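Local atomic coordinates of hypothetical protein (Shewanella denitrificans, PDB entry 2OQM), a protein that is of unknown function but, as a DinB-related DUF1993 protein, forms a helical bundle that assembles as a dimer. Residues V27-M32 with H153-L158. Residues are numbered along the deposited sequence; the frame is centred on the assembly and turned at random.
Sequences VQFSKM and HAIPNL
Phe-29 and Leu-158 reach each other through different first torsions, each directing its side chain into the space between the helices: the phenyl CG lies anti to its own carbonyl carbon (chi1 -71°), whereas Leu-158 CG is anti to the backbone N (chi1 -172°), and the two side chains slide past one another in opposite directions. The branch carbon Leu-158 CG thereby comes to rest over one face of the Phe-29 ring, 4.0 Å from the ring centroid and 24° off the normal, which meets the criteria for a CH-pi contact. It is offset toward the CD1-CE1 side of the ring, and Phe-29 CD1 approaches Leu-158 CG to 3.7 Å. At the far end of the ring, Phe-29 CZ meets Ile-155 CG1 obliquely at 4.1 Å, the two side chains crossing at about a right angle. The same CZ lies 4.2 Å from Ala-154 O, an oxygen that already accepts the backbone N-H of Leu-158. One turn beyond Phe-29, selenomethionine Met-32 adds a looser apolar touch, its CB 4.2 Å from Leu-158 CD1. All five touching residues are buried, yet the segment axes stay 11.8 Å apart, so the phenyl ring spans much of the gap. A hydrogen bond between Gln-28 NE2 and Tyr-159 OH links the same helices, and the second subunit packs on Pro-156 and Asn-157. The contact joins the first and last long helices, 13-50 and 146-172, whose segments run nearly parallel, consistent with the up-down-down-up DinB bundle; helix 69-87 packs on Phe-29 and Leu-158 through Ala-80 and Thr-79.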
loop_
_atom_site.group_PDB
_atom_site.type_symbol
_atom_site.label_atom_id
_atom_site.label_comp_id
_atom_site.label_asym_id
_atom_site.label_seq_id
_atom_site.Cartn_x
_atom_site.Cartn_y
_atom_site.Cartn_z
ATOM N N VAL A 27 -5.144 10.812 -8.600
ATOM C CA VAL A 27 -6.391 10.112 -8.838
ATOM C C VAL A 27 -6.567 8.960 -7.808
ATOM O O VAL A 27 -7.554 8.918 -7.069
ATOM C CB VAL A 27 -6.457 9.633 -10.257
ATOM C CG1 VAL A 27 -7.785 8.856 -10.508
ATOM C CG2 VAL A 27 -6.312 10.870 -11.224
ATOM N N GLN A 28 -5.612 8.061 -7.725
ATOM C CA GLN A 28 -5.751 6.910 -6.825
ATOM C C GLN A 28 -5.673 7.271 -5.369
ATOM O O GLN A 28 -6.405 6.706 -4.556
ATOM C CB GLN A 28 -4.807 5.730 -7.224
ATOM C CG GLN A 28 -4.910 4.519 -6.326
ATOM C CD GLN A 28 -6.231 3.767 -6.383
ATOM O OE1 GLN A 28 -7.109 3.993 -7.256
ATOM N NE2 GLN A 28 -6.371 2.831 -5.463
ATOM N N PHE A 29 -4.861 8.267 -5.005
ATOM C CA PHE A 29 -4.842 8.703 -3.622
ATOM C C PHE A 29 -6.145 9.371 -3.206
ATOM O O PHE A 29 -6.556 9.243 -2.033
ATOM C CB PHE A 29 -3.751 9.726 -3.354
ATOM C CG PHE A 29 -2.319 9.198 -3.380
ATOM C CD1 PHE A 29 -2.027 7.840 -3.448
ATOM C CD2 PHE A 29 -1.269 10.098 -3.252
ATOM C CE1 PHE A 29 -0.685 7.402 -3.430
ATOM C CE2 PHE A 29 0.038 9.670 -3.224
ATOM C CZ PHE A 29 0.322 8.303 -3.320
ATOM N N SER A 30 -6.764 10.135 -4.114
ATOM C CA SER A 30 -8.105 10.690 -3.848
ATOM C C SER A 30 -9.158 9.587 -3.628
ATOM O O SER A 30 -9.987 9.682 -2.762
ATOM C CB SER A 30 -8.560 11.620 -4.989
ATOM O OG SER A 30 -7.724 12.792 -5.092
ATOM N N LYS A 31 -9.148 8.574 -4.465
ATOM C CA LYS A 31 -9.989 7.413 -4.275
ATOM C C LYS A 31 -9.803 6.765 -2.936
ATOM O O LYS A 31 -10.756 6.471 -2.249
ATOM C CB LYS A 31 -9.716 6.371 -5.362
ATOM C CG LYS A 31 -10.699 5.205 -5.318
ATOM C CD LYS A 31 -10.405 4.110 -6.389
ATOM C CE LYS A 31 -11.447 3.004 -6.377
ATOM N NZ LYS A 31 -10.998 1.846 -7.170
HETATM N N MSE A 32 -8.561 6.534 -2.540
HETATM C CA MSE A 32 -8.292 5.848 -1.289
HETATM C C MSE A 32 -8.685 6.727 -0.102
HETATM O O MSE A 32 -9.085 6.202 0.932
HETATM C CB MSE A 32 -6.836 5.486 -1.199
HETATM C CG MSE A 32 -6.351 4.394 -2.179
HETATM SE SE MSE A 32 -7.372 2.764 -1.947
HETATM C CE MSE A 32 -6.967 2.483 -0.056
ATOM N N HIS A 153 8.417 5.226 -1.988
ATOM C CA HIS A 153 8.230 5.979 -0.762
ATOM C C HIS A 153 6.750 6.390 -0.524
ATOM O O HIS A 153 6.072 5.804 0.358
ATOM C CB HIS A 153 9.141 7.202 -0.737
ATOM C CG HIS A 153 9.402 7.744 0.642
ATOM N ND1 HIS A 153 8.549 8.632 1.283
ATOM C CD2 HIS A 153 10.426 7.532 1.503
ATOM C CE1 HIS A 153 9.029 8.910 2.482
ATOM N NE2 HIS A 153 10.167 8.257 2.640
ATOM N N ALA A 154 6.250 7.315 -1.352
ATOM C CA ALA A 154 4.912 7.856 -1.216
ATOM C C ALA A 154 3.831 6.791 -1.339
ATOM O O ALA A 154 2.929 6.720 -0.499
ATOM C CB ALA A 154 4.640 9.022 -2.231
ATOM N N ILE A 155 3.874 5.950 -2.365
ATOM C CA ILE A 155 2.819 4.960 -2.505
ATOM C C ILE A 155 2.788 3.953 -1.334
ATOM O O ILE A 155 1.761 3.728 -0.708
ATOM C CB ILE A 155 2.833 4.260 -3.904
ATOM C CG1 ILE A 155 2.433 5.278 -5.007
ATOM C CG2 ILE A 155 1.855 3.116 -3.908
ATOM C CD1 ILE A 155 2.723 4.859 -6.490
ATOM N N PRO A 156 3.921 3.311 -1.025
ATOM C CA PRO A 156 3.890 2.393 0.150
ATOM C C PRO A 156 3.424 3.024 1.411
ATOM O O PRO A 156 2.724 2.386 2.169
ATOM C CB PRO A 156 5.344 1.946 0.290
ATOM C CG PRO A 156 5.887 2.050 -1.146
ATOM C CD PRO A 156 5.192 3.237 -1.773
ATOM N N ASN A 157 3.808 4.277 1.656
ATOM C CA ASN A 157 3.434 4.945 2.870
ATOM C C ASN A 157 1.929 5.253 2.956
ATOM O O ASN A 157 1.295 5.128 4.024
ATOM C CB ASN A 157 4.223 6.257 3.000
ATOM C CG ASN A 157 5.557 6.097 3.770
ATOM O OD1 ASN A 157 5.681 5.251 4.623
ATOM N ND2 ASN A 157 6.549 6.933 3.434
ATOM N N LEU A 158 1.358 5.688 1.862
ATOM C CA LEU A 158 -0.069 5.984 1.834
ATOM C C LEU A 158 -0.847 4.725 2.196
ATOM O O LEU A 158 -1.720 4.756 3.058
ATOM C CB LEU A 158 -0.489 6.459 0.436
ATOM C CG LEU A 158 -1.884 7.017 0.117
ATOM C CD1 LEU A 158 -2.780 5.896 -0.253
ATOM C CD2 LEU A 158 -2.439 7.873 1.174
#